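Local coordinates for protein probable ss-1,3-N-acetylglucosaminyltransferase (Staphylococcus aureus, PDB 6H4F) that is probably a glycosyltransferase, pairing a family 2 catalytic domain of the GT-A type with a TarS-like linker domain, at residues S167-L172 and A271-T276. Numbering follows the deposited sequence.
Sequences SIFYAL and AGKYTT. With FQ8 ([(2~{R},3~{S},4~{S})-2,3,4,5-tetrakis(oxidanyl)pentyl] [(2~{R},3~{R},4~{S})-2,3,4-tris(oxidanyl)-5-[oxidanyl-[(2~{R},3~{S},4~{S})-2,3,4-tris(oxidanyl)-5-phosphonooxy-pentoxy]phosphoryl]oxy-pentyl] hydrogen phosphate), chain M.
Tyr170 of the 3-10 turn and Lys273 of helix 264-281 converge on one terminal phosphate oxygen of FQ8. Tyr170 OH donates to OAA at 2.6 Å, and Lys273 NZ reaches the same oxygen at 2.9 Å, so one donor from each segment grips the same acceptor. The lysine gets there by folding: CG leaves anti to the backbone N (chi1 -179°), then bends at chi2 and chi3 bring CD to 4.0 Å from Tyr170 CE2. One face of the Tyr170 ring is turned to the ligand, with OAL 3.4 Å above its plane near the rim. Thr276 leans its methyl against the phenol, CG2 lying 3.4 Å from Tyr170 OH, while its OG1 turns back to Gly272 O of its own helix. Deeper in, the Phe169 and Tyr274 side chains cross at about a right angle. Phe169 CD2 lies 4.1 Å from Tyr274 CB, and the edge of the phenylalanine ring meets the helix backbone at Tyr274 N. Leu172 CD1 abuts the edge of the Tyr274 ring, in its plane, 3.9 Å from CE1; the hydroxyl beyond bonds to Gln200. The backbone of Leu172 serves the ligand too, its N-H pointing almost straight (174°) at phosphate oxygen OAP. Arg277 and Arg280 of the same helix as Lys273 also hydrogen-bond FQ8, and their charge probably favours the binding of its phosphates. The apolar layer thus joins the family 2 glycosyltransferase region to the TarS-type linker helix, and next to it residues from both regions contribute to the site that holds the phosphates of FQ8.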
ATOM      1  N   SER A 167       7.801  10.422 -29.113  1.00 27.45           N
ATOM      2  CA  SER A 167       7.599   9.104 -28.497  1.00 31.87           C
ATOM      3  C   SER A 167       8.559   8.044 -29.048  1.00 29.57           C
ATOM      4  O   SER A 167       8.186   6.869 -29.103  1.00 33.94           O
ATOM      5  CB  SER A 167       6.171   8.627 -28.668  1.00 33.79           C
ATOM      6  OG  SER A 167       5.266   9.591 -28.181  1.00 39.19           O
ATOM      7  N   ILE A 168       9.799   8.423 -29.363  1.00 26.03           N
ATOM      8  CA  ILE A 168      10.696   7.499 -30.039  1.00 27.01           C
ATOM      9  C   ILE A 168      11.158   6.390 -29.088  1.00 29.53           C
ATOM     10  O   ILE A 168      11.386   5.271 -29.543  1.00 25.73           O
ATOM     11  CB  ILE A 168      11.867   8.233 -30.716  1.00 28.14           C
ATOM     12  CG1 ILE A 168      11.347   9.274 -31.714  1.00 27.48           C
ATOM     13  CG2 ILE A 168      12.804   7.232 -31.391  1.00 29.57           C
ATOM     14  CD1 ILE A 168      12.434   9.990 -32.475  1.00 29.64           C
ATOM     15  N   PHE A 169      11.250   6.668 -27.780  1.00 27.48           N
ATOM     16  CA  PHE A 169      11.651   5.639 -26.806  1.00 25.92           C
ATOM     17  C   PHE A 169      10.544   4.584 -26.637  1.00 25.87           C
ATOM     18  O   PHE A 169      10.776   3.551 -26.021  1.00 23.78           O
ATOM     19  CB  PHE A 169      12.068   6.267 -25.471  1.00 28.02           C
ATOM     20  CG  PHE A 169      13.500   6.743 -25.390  1.00 26.88           C
ATOM     21  CD1 PHE A 169      14.325   6.738 -26.496  1.00 29.29           C
ATOM     22  CD2 PHE A 169      14.006   7.271 -24.211  1.00 29.44           C
ATOM     23  CE1 PHE A 169      15.643   7.165 -26.409  1.00 29.26           C
ATOM     24  CE2 PHE A 169      15.319   7.691 -24.119  1.00 28.34           C
ATOM     25  CZ  PHE A 169      16.143   7.621 -25.212  1.00 31.23           C
ATOM     26  N   TYR A 170       9.366   4.811 -27.231  1.00 26.23           N
ATOM     27  CA  TYR A 170       8.324   3.810 -27.260  1.00 24.74           C
ATOM     28  C   TYR A 170       8.306   3.039 -28.599  1.00 29.11           C
ATOM     29  O   TYR A 170       7.403   2.225 -28.837  1.00 27.56           O
ATOM     30  CB  TYR A 170       6.971   4.449 -26.982  1.00 26.06           C
ATOM     31  CG  TYR A 170       6.829   4.958 -25.568  1.00 24.80           C
ATOM     32  CD1 TYR A 170       6.608   4.085 -24.541  1.00 25.60           C
ATOM     33  CD2 TYR A 170       6.891   6.311 -25.262  1.00 25.99           C
ATOM     34  CE1 TYR A 170       6.453   4.514 -23.232  1.00 26.88           C
ATOM     35  CE2 TYR A 170       6.754   6.771 -23.965  1.00 26.01           C
ATOM     36  CZ  TYR A 170       6.529   5.867 -22.940  1.00 26.65           C
ATOM     37  OH  TYR A 170       6.370   6.286 -21.646  1.00 25.58           O
ATOM     38  N   ALA A 171       9.308   3.241 -29.460  1.00 27.81           N
ATOM     39  CA  ALA A 171       9.374   2.521 -30.751  1.00 27.59           C
ATOM     40  C   ALA A 171      10.838   2.197 -31.064  1.00 27.68           C
ATOM     41  O   ALA A 171      11.434   2.793 -31.982  1.00 27.84           O
ATOM     42  CB  ALA A 171       8.763   3.361 -31.838  1.00 26.33           C
ATOM     43  N   LEU A 172      11.421   1.298 -30.267  1.00 27.01           N
ATOM     44  CA  LEU A 172      12.857   1.055 -30.281  1.00 29.79           C
ATOM     45  C   LEU A 172      13.238  -0.231 -31.038  1.00 28.89           C
ATOM     46  O   LEU A 172      14.399  -0.633 -30.975  1.00 30.69           O
ATOM     47  CB  LEU A 172      13.331   0.984 -28.827  1.00 28.15           C
ATOM     48  CG  LEU A 172      13.390   2.310 -28.087  1.00 26.43           C
ATOM     49  CD1 LEU A 172      13.837   2.100 -26.658  1.00 26.69           C
ATOM     50  CD2 LEU A 172      14.313   3.305 -28.765  1.00 29.41           C
ATOM     51  N   ALA A 271      16.984   9.741 -19.694  1.00 27.27           N
ATOM     52  CA  ALA A 271      17.026   8.574 -18.794  1.00 25.64           C
ATOM     53  C   ALA A 271      15.664   8.391 -18.129  1.00 24.77           C
ATOM     54  O   ALA A 271      15.154   7.286 -18.035  1.00 24.69           O
ATOM     55  CB  ALA A 271      18.128   8.743 -17.762  1.00 27.77           C
ATOM     56  N   GLY A 272      15.070   9.498 -17.673  1.00 25.76           N
ATOM     57  CA  GLY A 272      13.761   9.468 -17.025  1.00 24.69           C
ATOM     58  C   GLY A 272      12.682   8.933 -17.951  1.00 25.42           C
ATOM     59  O   GLY A 272      11.765   8.196 -17.518  1.00 24.86           O
ATOM     60  N   LYS A 273      12.759   9.317 -19.229  1.00 25.98           N
ATOM     61  CA  LYS A 273      11.795   8.839 -20.194  1.00 24.71           C
ATOM     62  C   LYS A 273      12.014   7.331 -20.410  1.00 26.91           C
ATOM     63  O   LYS A 273      11.046   6.592 -20.492  1.00 27.30           O
ATOM     64  CB  LYS A 273      11.881   9.620 -21.507  1.00 28.24           C
ATOM     65  CG  LYS A 273      10.877   9.189 -22.575  1.00 34.53           C
ATOM     66  CD  LYS A 273       9.406   9.243 -22.180  1.00 34.26           C
ATOM     67  CE  LYS A 273       8.933  10.664 -21.968  1.00 36.42           C
ATOM     68  NZ  LYS A 273       7.601  10.701 -21.306  1.00 34.33           N
ATOM     69  N   TYR A 274      13.273   6.874 -20.487  1.00 26.31           N
ATOM     70  CA  TYR A 274      13.503   5.441 -20.670  1.00 26.08           C
ATOM     71  C   TYR A 274      12.936   4.687 -19.457  1.00 26.21           C
ATOM     72  O   TYR A 274      12.298   3.656 -19.627  1.00 25.70           O
ATOM     73  CB  TYR A 274      14.964   5.044 -20.950  1.00 27.02           C
ATOM     74  CG  TYR A 274      15.019   3.580 -21.301  1.00 29.37           C
ATOM     75  CD1 TYR A 274      14.647   3.133 -22.558  1.00 26.47           C
ATOM     76  CD2 TYR A 274      15.254   2.629 -20.326  1.00 29.08           C
ATOM     77  CE1 TYR A 274      14.579   1.784 -22.859  1.00 29.30           C
ATOM     78  CE2 TYR A 274      15.170   1.271 -20.606  1.00 30.90           C
ATOM     79  CZ  TYR A 274      14.823   0.847 -21.872  1.00 31.04           C
ATOM     80  OH  TYR A 274      14.729  -0.490 -22.134  1.00 32.58           O
ATOM     81  N   THR A 275      13.150   5.216 -18.246  1.00 24.05           N
ATOM     82  CA  THR A 275      12.656   4.588 -17.036  1.00 24.39           C
ATOM     83  C   THR A 275      11.134   4.425 -17.125  1.00 23.68           C
ATOM     84  O   THR A 275      10.594   3.365 -16.791  1.00 22.88           O
ATOM     85  CB  THR A 275      13.061   5.377 -15.779  1.00 23.69           C
ATOM     86  OG1 THR A 275      14.486   5.422 -15.712  1.00 23.35           O
ATOM     87  CG2 THR A 275      12.507   4.760 -14.518  1.00 24.35           C
ATOM     88  N   THR A 276      10.446   5.469 -17.583  1.00 24.17           N
ATOM     89  CA  THR A 276       9.006   5.426 -17.734  1.00 24.16           C
ATOM     90  C   THR A 276       8.617   4.292 -18.694  1.00 26.34           C
ATOM     91  O   THR A 276       7.721   3.497 -18.377  1.00 27.42           O
ATOM     92  CB  THR A 276       8.445   6.767 -18.220  1.00 24.66           C
ATOM     93  OG1 THR A 276       8.849   7.799 -17.315  1.00 24.55           O
ATOM     94  CG2 THR A 276       6.933   6.750 -18.336  1.00 24.46           C
TER
HETATM   95  OAN FQ8 M 401       3.713  10.528 -21.080  1.00 39.71           O
HETATM   96  PBL FQ8 M 401       4.152   8.987 -20.977  1.00 32.53           P
HETATM   97  OAO FQ8 M 401       4.090   8.650 -19.412  1.00 34.34           O
HETATM   98  OAA FQ8 M 401       5.500   8.768 -21.533  1.00 31.67           O
HETATM   99  OAX FQ8 M 401       2.988   8.136 -21.670  1.00 42.43           O
HETATM  100  CAS FQ8 M 401       3.265   7.017 -22.509  1.00 35.88           C
HETATM  101  CBE FQ8 M 401       2.025   6.721 -23.358  1.00 37.87           C
HETATM  102  OAG FQ8 M 401       0.889   6.540 -22.513  1.00 34.53           O
HETATM  103  CBJ FQ8 M 401       2.246   5.470 -24.215  1.00 41.50           C
HETATM  104  OAL FQ8 M 401       3.019   4.491 -23.520  1.00 35.36           O
HETATM  105  CBF FQ8 M 401       2.988   5.888 -25.475  1.00 43.11           C
HETATM  106  OAH FQ8 M 401       2.121   6.715 -26.246  1.00 55.78           O
HETATM  107  CAU FQ8 M 401       3.406   4.649 -26.276  1.00 42.42           C
HETATM  108  OAZ FQ8 M 401       2.290   3.777 -26.459  1.00 34.41           O
HETATM  109  PBN FQ8 M 401       2.118   2.962 -27.841  1.00 37.72           P
HETATM  110  OAQ FQ8 M 401       2.434   4.026 -28.997  1.00 31.15           O
HETATM  111  OAC FQ8 M 401       0.760   2.397 -27.976  1.00 33.66           O
HETATM  112  OBB FQ8 M 401       3.285   1.869 -27.900  1.00 45.02           O
HETATM  113  CAW FQ8 M 401       3.373   0.862 -26.890  1.00 52.78           C
HETATM  114  CBH FQ8 M 401       4.755   0.198 -26.899  1.00 55.27           C
HETATM  115  OAJ FQ8 M 401       5.750   1.138 -27.307  1.00 35.06           O
HETATM  116  CBK FQ8 M 401       4.749  -1.000 -27.852  1.00 64.62           C
HETATM  117  OAM FQ8 M 401       3.527  -1.723 -27.694  1.00 63.13           O
HETATM  118  CBG FQ8 M 401       5.925  -1.929 -27.536  1.00 50.20           C
HETATM  119  OAI FQ8 M 401       5.861  -2.332 -26.171  1.00 54.21           O
HETATM  120  CAV FQ8 M 401       7.240  -1.194 -27.786  1.00 61.60           C
HETATM  121  OBA FQ8 M 401       8.209  -2.102 -28.305  1.00 46.84           O
HETATM  122  PBM FQ8 M 401       9.349  -1.556 -29.297  1.00 51.35           P
HETATM  123  OAP FQ8 M 401       9.983  -0.285 -28.543  1.00 46.92           O
HETATM  124  OAB FQ8 M 401       8.787  -1.198 -30.619  1.00 36.78           O
HETATM  125  OAY FQ8 M 401      10.502  -2.667 -29.368  1.00 59.18           O
HETATM  126  CAT FQ8 M 401      10.720  -3.575 -28.287  1.00 75.99           C
HETATM  127  CBD FQ8 M 401      10.814  -5.008 -28.824  1.00 90.24           C
HETATM  128  OAF FQ8 M 401      11.461  -5.013 -30.100  1.00 75.06           O
HETATM  129  CBI FQ8 M 401      11.613  -5.877 -27.844  1.00102.68           C
HETATM  130  OAK FQ8 M 401      12.699  -5.125 -27.299  1.00 56.62           O
HETATM  131  CBC FQ8 M 401      10.709  -6.368 -26.708  1.00 93.40           C
HETATM  132  OAE FQ8 M 401       9.618  -5.464 -26.518  1.00 79.07           O
HETATM  133  CAR FQ8 M 401      10.169  -7.756 -27.059  1.00 98.61           C
HETATM  134  OAD FQ8 M 401       9.976  -8.511 -25.861  1.00111.09           O